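PDB 1EE8: MUTM (fpg) protein, which belongs to the MutM (Fpg) family of DNA glycosylases, joining an N-terminal domain, a helix-two-turn-helix domain and a zinc finger in one chain. Local coordinates for residues Glu141-Leu149 and Leu173-Leu182; Glu200-Leu209 and Pro221-Tyr231. All blocks are in the same frame, centred on the assembly; numbering follows the deposited sequence.

Contact 1: Glu141-Leu149 and Leu173-Leu182; sequences ESARPLKAL and LSPFRPARSL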
loop_
_atom_site.group_PDB
_atom_site.type_symbol
_atom_site.label_atom_id
_atom_site.label_comp_id
_atom_site.label_asym_id
_atom_site.label_seq_id
_atom_site.Cartn_x
_atom_site.Cartn_y
_atom_site.Cartn_z
ATOM N N GLU A 141 -6.585 7.112 41.362
ATOM C CA GLU A 141 -5.331 7.755 40.993
ATOM C C GLU A 141 -5.541 9.110 40.324
ATOM O O GLU A 141 -4.575 9.770 39.946
ATOM C CB GLU A 141 -4.531 6.846 40.057
ATOM C CG GLU A 141 -4.073 5.549 40.704
ATOM C CD GLU A 141 -3.288 4.655 39.760
ATOM O OE1 GLU A 141 -2.647 3.699 40.250
ATOM O OE2 GLU A 141 -3.312 4.896 38.531
ATOM N N SER A 142 -6.792 9.542 40.193
ATOM C CA SER A 142 -7.064 10.808 39.528
ATOM C C SER A 142 -7.799 11.856 40.351
ATOM O O SER A 142 -8.756 11.555 41.063
ATOM C CB SER A 142 -7.856 10.559 38.243
ATOM O OG SER A 142 -7.292 9.503 37.486
ATOM N N ALA A 143 -7.346 13.098 40.230
ATOM C CA ALA A 143 -7.976 14.212 40.922
ATOM C C ALA A 143 -8.866 14.925 39.903
ATOM O O ALA A 143 -9.606 15.851 40.238
ATOM C CB ALA A 143 -6.913 15.169 41.469
ATOM N N ARG A 144 -8.782 14.479 38.651
ATOM C CA ARG A 144 -9.585 15.056 37.580
ATOM C C ARG A 144 -11.044 14.653 37.742
ATOM O O ARG A 144 -11.346 13.630 38.346
ATOM C CB ARG A 144 -9.090 14.580 36.217
ATOM C CG ARG A 144 -7.792 15.212 35.757
ATOM C CD ARG A 144 -7.688 15.085 34.252
ATOM N NE ARG A 144 -7.794 13.695 33.824
ATOM C CZ ARG A 144 -8.085 13.322 32.582
ATOM N NH1 ARG A 144 -8.303 14.242 31.649
ATOM N NH2 ARG A 144 -8.155 12.033 32.273
ATOM N N PRO A 145 -11.968 15.455 37.190
ATOM C CA PRO A 145 -13.404 15.163 37.287
ATOM C C PRO A 145 -13.753 13.755 36.816
ATOM O O PRO A 145 -13.232 13.271 35.808
ATOM C CB PRO A 145 -14.037 16.237 36.405
ATOM C CG PRO A 145 -13.060 17.379 36.513
ATOM C CD PRO A 145 -11.736 16.674 36.398
ATOM N N LEU A 146 -14.652 13.114 37.550
ATOM C CA LEU A 146 -15.095 11.763 37.242
ATOM C C LEU A 146 -15.367 11.532 35.757
ATOM O O LEU A 146 -14.870 10.565 35.171
ATOM C CB LEU A 146 -16.353 11.443 38.046
ATOM C CG LEU A 146 -16.832 9.995 38.017
ATOM C CD1 LEU A 146 -15.690 9.054 38.395
ATOM C CD2 LEU A 146 -18.002 9.847 38.978
ATOM N N LYS A 147 -16.148 12.415 35.144
ATOM C CA LYS A 147 -16.471 12.249 33.738
ATOM C C LYS A 147 -15.241 12.220 32.829
ATOM O O LYS A 147 -15.210 11.464 31.862
ATOM C CB LYS A 147 -17.436 13.338 33.259
ATOM C CG LYS A 147 -17.850 13.119 31.811
ATOM C CD LYS A 147 -18.784 14.180 31.277
ATOM C CE LYS A 147 -19.100 13.895 29.812
ATOM N NZ LYS A 147 -20.048 14.878 29.245
ATOM N N ALA A 148 -14.242 13.044 33.131
ATOM C CA ALA A 148 -13.016 13.071 32.329
ATOM C C ALA A 148 -12.352 11.696 32.347
ATOM O O ALA A 148 -11.744 11.271 31.366
ATOM C CB ALA A 148 -12.050 14.123 32.869
ATOM N N LEU A 149 -12.463 10.993 33.464
ATOM C CA LEU A 149 -11.869 9.668 33.538
ATOM C C LEU A 149 -12.692 8.662 32.747
ATOM O O LEU A 149 -12.184 7.624 32.328
ATOM C CB LEU A 149 -11.731 9.219 34.992
ATOM C CG LEU A 149 -10.273 9.110 35.446
ATOM C CD1 LEU A 149 -9.561 10.429 35.227
ATOM C CD2 LEU A 149 -10.226 8.716 36.905
ATOM N N LEU A 173 -24.330 9.824 40.188
ATOM C CA LEU A 173 -23.061 10.412 40.603
ATOM C C LEU A 173 -22.770 11.705 39.857
ATOM O O LEU A 173 -23.123 11.861 38.684
ATOM C CB LEU A 173 -21.919 9.419 40.366
ATOM C CG LEU A 173 -21.950 8.142 41.204
ATOM C CD1 LEU A 173 -20.822 7.205 40.767
ATOM C CD2 LEU A 173 -21.814 8.504 42.677
ATOM N N SER A 174 -22.122 12.639 40.541
ATOM C CA SER A 174 -21.784 13.906 39.921
ATOM C C SER A 174 -20.690 13.729 38.878
ATOM O O SER A 174 -19.668 13.098 39.135
ATOM C CB SER A 174 -21.306 14.906 40.961
ATOM O OG SER A 174 -20.791 16.050 40.319
ATOM N N PRO A 175 -20.895 14.291 37.680
ATOM C CA PRO A 175 -19.902 14.183 36.611
ATOM C C PRO A 175 -18.686 15.046 36.934
ATOM O O PRO A 175 -17.578 14.786 36.465
ATOM C CB PRO A 175 -20.644 14.728 35.390
ATOM C CG PRO A 175 -22.098 14.588 35.748
ATOM C CD PRO A 175 -22.115 14.950 37.193
ATOM N N PHE A 176 -18.905 16.060 37.765
ATOM C CA PHE A 176 -17.863 17.022 38.100
ATOM C C PHE A 176 -17.003 16.804 39.338
ATOM O O PHE A 176 -15.985 17.480 39.506
ATOM C CB PHE A 176 -18.500 18.411 38.149
ATOM C CG PHE A 176 -19.512 18.637 37.064
ATOM C CD1 PHE A 176 -20.876 18.539 37.332
ATOM C CD2 PHE A 176 -19.102 18.884 35.758
ATOM C CE1 PHE A 176 -21.815 18.679 36.319
ATOM C CE2 PHE A 176 -20.037 19.026 34.736
ATOM C CZ PHE A 176 -21.395 18.923 35.016
ATOM N N ARG A 177 -17.381 15.869 40.201
ATOM C CA ARG A 177 -16.599 15.623 41.403
ATOM C C ARG A 177 -15.292 14.911 41.068
ATOM O O ARG A 177 -15.204 14.192 40.071
ATOM C CB ARG A 177 -17.399 14.781 42.401
ATOM C CG ARG A 177 -17.724 13.385 41.908
ATOM C CD ARG A 177 -18.633 12.649 42.876
ATOM N NE ARG A 177 -17.937 12.209 44.081
ATOM C CZ ARG A 177 -18.486 11.444 45.020
ATOM N NH1 ARG A 177 -17.779 11.085 46.081
ATOM N NH2 ARG A 177 -19.747 11.039 44.900
ATOM N N PRO A 178 -14.252 15.115 41.893
ATOM C CA PRO A 178 -12.962 14.463 41.647
ATOM C C PRO A 178 -13.166 12.956 41.562
ATOM O O PRO A 178 -13.904 12.383 42.363
ATOM C CB PRO A 178 -12.135 14.870 42.866
ATOM C CG PRO A 178 -12.673 16.246 43.183
ATOM C CD PRO A 178 -14.170 16.035 43.043
ATOM N N ALA A 179 -12.522 12.316 40.593
ATOM C CA ALA A 179 -12.657 10.874 40.418
ATOM C C ALA A 179 -12.268 10.097 41.669
ATOM O O ALA A 179 -12.897 9.091 42.010
ATOM C CB ALA A 179 -11.813 10.412 39.242
ATOM N N ARG A 180 -11.224 10.563 42.347
ATOM C CA ARG A 180 -10.741 9.903 43.556
ATOM C C ARG A 180 -11.668 10.074 44.757
ATOM O O ARG A 180 -11.609 9.297 45.712
ATOM C CB ARG A 180 -9.346 10.425 43.916
ATOM C CG ARG A 180 -9.257 11.940 44.010
ATOM C CD ARG A 180 -7.926 12.360 44.604
ATOM N NE ARG A 180 -6.831 11.585 44.030
ATOM C CZ ARG A 180 -5.552 11.740 44.354
ATOM N NH1 ARG A 180 -5.198 12.652 45.252
ATOM N NH2 ARG A 180 -4.627 10.968 43.786
ATOM N N SER A 181 -12.519 11.093 44.710
ATOM C CA SER A 181 -13.443 11.358 45.804
ATOM C C SER A 181 -14.465 10.244 45.964
ATOM O O SER A 181 -15.131 10.156 46.992
ATOM C CB SER A 181 -14.179 12.681 45.576
ATOM O OG SER A 181 -15.173 12.548 44.576
ATOM N N LEU A 182 -14.587 9.389 44.954
ATOM C CA LEU A 182 -15.557 8.296 45.011
ATOM C C LEU A 182 -15.218 7.218 46.024
ATOM O O LEU A 182 -14.061 6.856 46.190
ATOM C CB LEU A 182 -15.708 7.625 43.641
ATOM C CG LEU A 182 -16.501 8.328 42.538
ATOM C CD1 LEU A 182 -16.674 7.366 41.364
ATOM C CD2 LEU A 182 -17.867 8.759 43.068
#

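Contact 2: Glu200-Leu209 and Pro221-Tyr231; sequences EAVELGGSTL and PGGFQTRHAVY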
loop_
_atom_site.group_PDB
_atom_site.type_symbol
_atom_site.label_atom_id
_atom_site.label_comp_id
_atom_site.label_asym_id
_atom_site.label_seq_id
_atom_site.Cartn_x
_atom_site.Cartn_y
_atom_site.Cartn_z
ATOM N N GLU A 200 -27.217 -2.088 26.979
ATOM C CA GLU A 200 -28.552 -1.706 26.537
ATOM C C GLU A 200 -28.496 -0.935 25.214
ATOM O O GLU A 200 -29.277 -1.199 24.297
ATOM C CB GLU A 200 -29.244 -0.855 27.611
ATOM C CG GLU A 200 -29.754 -1.661 28.804
ATOM C CD GLU A 200 -30.307 -0.790 29.921
ATOM O OE1 GLU A 200 -30.918 0.259 29.617
ATOM O OE2 GLU A 200 -30.141 -1.166 31.104
ATOM N N ALA A 201 -27.563 0.010 25.117
ATOM C CA ALA A 201 -27.415 0.813 23.906
ATOM C C ALA A 201 -27.130 -0.091 22.711
ATOM O O ALA A 201 -27.628 0.145 21.611
ATOM C CB ALA A 201 -26.289 1.819 24.083
ATOM N N VAL A 202 -26.326 -1.124 22.930
ATOM C CA VAL A 202 -26.006 -2.066 21.865
ATOM C C VAL A 202 -27.276 -2.808 21.448
ATOM O O VAL A 202 -27.565 -2.950 20.258
ATOM C CB VAL A 202 -24.948 -3.090 22.325
ATOM C CG1 VAL A 202 -24.809 -4.202 21.292
ATOM C CG2 VAL A 202 -23.612 -2.391 22.533
ATOM N N GLU A 203 -28.039 -3.266 22.434
ATOM C CA GLU A 203 -29.281 -3.988 22.166
ATOM C C GLU A 203 -30.224 -3.174 21.277
ATOM O O GLU A 203 -30.831 -3.712 20.349
ATOM C CB GLU A 203 -29.984 -4.323 23.485
ATOM C CG GLU A 203 -31.184 -5.248 23.354
ATOM C CD GLU A 203 -31.976 -5.359 24.651
ATOM O OE1 GLU A 203 -31.361 -5.616 25.709
ATOM O OE2 GLU A 203 -33.217 -5.192 24.616
ATOM N N LEU A 204 -30.338 -1.876 21.560
ATOM C CA LEU A 204 -31.215 -0.988 20.798
ATOM C C LEU A 204 -30.582 -0.369 19.554
ATOM O O LEU A 204 -31.162 0.523 18.934
ATOM C CB LEU A 204 -31.760 0.123 21.708
ATOM C CG LEU A 204 -32.970 -0.236 22.581
ATOM C CD1 LEU A 204 -32.656 -1.438 23.455
ATOM C CD2 LEU A 204 -33.355 0.957 23.430
ATOM N N GLY A 205 -29.390 -0.834 19.193
ATOM C CA GLY A 205 -28.730 -0.329 17.999
ATOM C C GLY A 205 -28.135 1.069 18.018
ATOM O O GLY A 205 -28.105 1.743 16.983
ATOM N N GLY A 206 -27.651 1.514 19.174
ATOM C CA GLY A 206 -27.057 2.837 19.248
ATOM C C GLY A 206 -28.062 3.968 19.403
ATOM O O GLY A 206 -29.278 3.743 19.411
ATOM N N SER A 207 -27.550 5.192 19.509
ATOM C CA SER A 207 -28.391 6.369 19.700
ATOM C C SER A 207 -28.423 7.353 18.539
ATOM O O SER A 207 -27.384 7.844 18.085
ATOM C CB SER A 207 -27.953 7.129 20.956
ATOM O OG SER A 207 -28.101 6.335 22.119
ATOM N N THR A 208 -29.625 7.639 18.059
ATOM C CA THR A 208 -29.788 8.608 16.992
ATOM C C THR A 208 -30.305 9.870 17.664
ATOM O O THR A 208 -31.444 9.922 18.121
ATOM C CB THR A 208 -30.791 8.127 15.934
ATOM O OG1 THR A 208 -30.255 6.978 15.267
ATOM C CG2 THR A 208 -31.053 9.229 14.913
ATOM N N LEU A 209 -29.443 10.876 17.733
ATOM C CA LEU A 209 -29.770 12.140 18.371
ATOM C C LEU A 209 -30.738 12.997 17.562
ATOM O O LEU A 209 -31.398 12.518 16.633
ATOM C CB LEU A 209 -28.481 12.926 18.640
ATOM C CG LEU A 209 -27.387 12.158 19.395
ATOM C CD1 LEU A 209 -26.191 13.068 19.633
ATOM C CD2 LEU A 209 -27.937 11.644 20.714
ATOM N N PRO A 221 -32.686 4.465 11.941
ATOM C CA PRO A 221 -32.094 5.089 13.126
ATOM C C PRO A 221 -31.943 4.114 14.291
ATOM O O PRO A 221 -32.547 3.046 14.295
ATOM C CB PRO A 221 -33.073 6.215 13.437
ATOM C CG PRO A 221 -34.384 5.595 13.074
ATOM C CD PRO A 221 -34.068 4.935 11.738
ATOM N N GLY A 222 -31.118 4.480 15.267
ATOM C CA GLY A 222 -30.945 3.629 16.430
ATOM C C GLY A 222 -32.185 3.795 17.292
ATOM O O GLY A 222 -33.107 4.515 16.907
ATOM N N GLY A 223 -32.219 3.158 18.457
ATOM C CA GLY A 223 -33.393 3.287 19.299
ATOM C C GLY A 223 -33.129 3.442 20.785
ATOM O O GLY A 223 -34.040 3.251 21.593
ATOM N N PHE A 224 -31.900 3.790 21.158
ATOM C CA PHE A 224 -31.573 3.948 22.575
ATOM C C PHE A 224 -31.885 5.347 23.071
ATOM O O PHE A 224 -32.019 5.564 24.276
ATOM C CB PHE A 224 -30.094 3.639 22.837
ATOM C CG PHE A 224 -29.727 3.635 24.299
ATOM C CD1 PHE A 224 -29.068 4.719 24.872
ATOM C CD2 PHE A 224 -30.062 2.554 25.107
ATOM C CE1 PHE A 224 -28.750 4.727 26.232
ATOM C CE2 PHE A 224 -29.750 2.547 26.464
ATOM C CZ PHE A 224 -29.092 3.638 27.030
ATOM N N GLN A 225 -32.004 6.293 22.145
ATOM C CA GLN A 225 -32.295 7.672 22.519
ATOM C C GLN A 225 -33.593 7.792 23.315
ATOM O O GLN A 225 -33.806 8.786 24.011
ATOM C CB GLN A 225 -32.347 8.577 21.276
ATOM C CG GLN A 225 -33.438 8.249 20.257
ATOM C CD GLN A 225 -33.030 7.158 19.277
ATOM O OE1 GLN A 225 -31.978 6.541 19.418
ATOM N NE2 GLN A 225 -33.873 6.917 18.273
ATOM N N THR A 226 -34.454 6.779 23.219
ATOM C CA THR A 226 -35.721 6.780 23.949
ATOM C C THR A 226 -35.467 6.446 25.414
ATOM O O THR A 226 -36.303 6.719 26.279
ATOM C CB THR A 226 -36.723 5.752 23.366
ATOM O OG1 THR A 226 -36.218 4.424 23.548
ATOM C CG2 THR A 226 -36.937 6.005 21.873
ATOM N N ARG A 227 -34.304 5.860 25.688
ATOM C CA ARG A 227 -33.921 5.496 27.048
ATOM C C ARG A 227 -33.063 6.592 27.682
ATOM O O ARG A 227 -32.708 6.502 28.859
ATOM C CB ARG A 227 -33.125 4.184 27.051
ATOM C CG ARG A 227 -33.849 2.963 26.482
ATOM C CD ARG A 227 -34.983 2.499 27.379
ATOM N NE ARG A 227 -35.373 1.118 27.100
ATOM C CZ ARG A 227 -34.602 0.058 27.339
ATOM N NH1 ARG A 227 -33.394 0.214 27.865
ATOM N NH2 ARG A 227 -35.034 -1.163 27.048
ATOM N N HIS A 228 -32.713 7.617 26.906
ATOM C CA HIS A 228 -31.894 8.706 27.435
ATOM C C HIS A 228 -32.584 9.425 28.584
ATOM O O HIS A 228 -33.740 9.836 28.473
ATOM C CB HIS A 228 -31.559 9.722 26.343
ATOM C CG HIS A 228 -30.583 9.215 25.328
ATOM N ND1 HIS A 228 -30.083 10.007 24.317
ATOM C CD2 HIS A 228 -30.031 7.991 25.155
ATOM C CE1 HIS A 228 -29.266 9.291 23.564
ATOM N NE2 HIS A 228 -29.217 8.064 24.052
ATOM N N ALA A 229 -31.855 9.584 29.684
ATOM C CA ALA A 229 -32.385 10.246 30.861
ATOM C C ALA A 229 -31.971 11.708 30.914
ATOM O O ALA A 229 -32.768 12.568 31.283
ATOM C CB ALA A 229 -31.906 9.530 32.121
ATOM N N VAL A 230 -30.726 11.988 30.537
ATOM C CA VAL A 230 -30.228 13.354 30.591
ATOM C C VAL A 230 -29.541 13.862 29.327
ATOM O O VAL A 230 -29.592 15.058 29.036
ATOM C CB VAL A 230 -29.252 13.527 31.780
ATOM C CG1 VAL A 230 -29.967 13.199 33.095
ATOM C CG2 VAL A 230 -28.035 12.626 31.594
ATOM N N TYR A 231 -28.890 12.980 28.575
ATOM C CA TYR A 231 -28.217 13.437 27.368
ATOM C C TYR A 231 -29.178 14.046 26.353
ATOM O O TYR A 231 -30.212 13.462 26.024
ATOM C CB TYR A 231 -27.441 12.316 26.673
ATOM C CG TYR A 231 -26.600 12.891 25.559
ATOM C CD1 TYR A 231 -25.352 13.453 25.825
ATOM C CD2 TYR A 231 -27.114 13.007 24.263
ATOM C CE1 TYR A 231 -24.636 14.125 24.834
ATOM C CE2 TYR A 231 -26.412 13.679 23.268
ATOM C CZ TYR A 231 -25.175 14.238 23.561
ATOM O OH TYR A 231 -24.493 14.923 22.582
#

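Contact 1: Glu141-Leu149 and Leu173-Leu182
Within the helical H2TH region, Leu146 and its neighbours at the start of helix 146-152 meet the loop that leads from helix 161-170 to helix 184-203, and the contact illustrates how a helix can begin on peptide groups borrowed from a distant loop. Pro145 occupies the N-cap position, where its ring brings no polar side chain, and the first two helical amides turn to the loop instead. Leu146 N gives a hydrogen bond to Arg177 O at 2.8 Å, while Lys147 N reaches Pro175 O at 3.1 Å. In return Ala179 N donates to Arg144 O (2.9 Å). One bridge thus pairs Pro145 with Pro178.

Beside these main-chain bonds lies an apolar seam. With CG anti to its backbone N (chi1 -171°), Leu146 turns both methyls to Leu182: Leu146 CD1 comes within 3.6 Å of Leu182 CD1, with Leu146 CD2 close by, and the two side chains cross at about a right angle. Leu149 CD2 presses on Ala179 CB at 3.3 Å, tighter than normal van der Waals contact. At the outer end the Arg180 chain runs alongside Ser142 O, with Arg180 CG at a close 3.0 Å from it; Arg180 N makes a weak bond to the same oxygen. Lys147 touches Pro175 through CB, but its extended chain carries NZ away to Asp165.

The chemistry implies a join held chiefly by main-chain bonds, with leucine and alanine methyls packed on the buried side, Arg180 at the exposed rim and the buried Lys147 ammonium paired with Asp165.

Contact 2: Glu200-Leu209 and Pro221-Tyr231
Phe224 packs against the end of helix 184-203, where Gly205, at positive phi, is the C' residue of a Schellman motif. Ala201 CB sits over the centre of the ring in a CH-pi contact, 3.9 Å from the centroid, and Ser207 OG lies near the ring plane at its edge. Gly206 O receives Phe224 N and Leu204 O receives Gly223 N, so the two backbones are pinned beside the ring. Gly222 CA lies close against the carbonyls of Gly205 and Gly206, 3.4 Å from Gly206 O.

Side chains extend this close-set part. Thr208 OG1 accepts from Gly222 N at 2.6 Å, and Gln225, bent at chi2 (-84°), receives Thr208 N on OE1 from above its amide plane while its NE2 returns to Gly222 O. Ser207 OG and His228 NE2 are 2.8 Å apart in a hydrogen bond whose direction is open.

The solvent side is looser. Arg227 lays one guanidinium face over Leu204 CD2 and meets Glu200 OE1 in plane through NH1 (3.0 Å), the carboxylate turned 70° from it; Glu200 also pairs with Arg170. At the far end Leu209 CD2 touches Tyr231 CE2 at 3.6 Å.

Around the contact, Ala201 also packs on Pro4 of helix 3-17 and on Tyr163, while Leu209 rests on Ile162; Tyr163 and Ile162 both belong to helix 161-170. Tyr231 meets His256 of strand 254-257.

Overall arrangement
The two contacts follow one another along the chain, contact 1 closing before contact 2 opens, and helix 184-203 runs between them: it starts just after Leu182 and ends within 200-209. Their centres are 25 Å apart and their nearest atoms about 6 Å, without touching. Helix 161-170 is a second shared neighbour, receiving Leu146 and Pro175 through Leu168 from contact 1 and Leu209 through Ile162 from contact 2. Both also border the zinc finger, whose ion is held by Cys238, Cys241, Cys258 and Cys261. Zinc lies about 12 Å from the side chain of Pro175 and about 14 Å from that of His228.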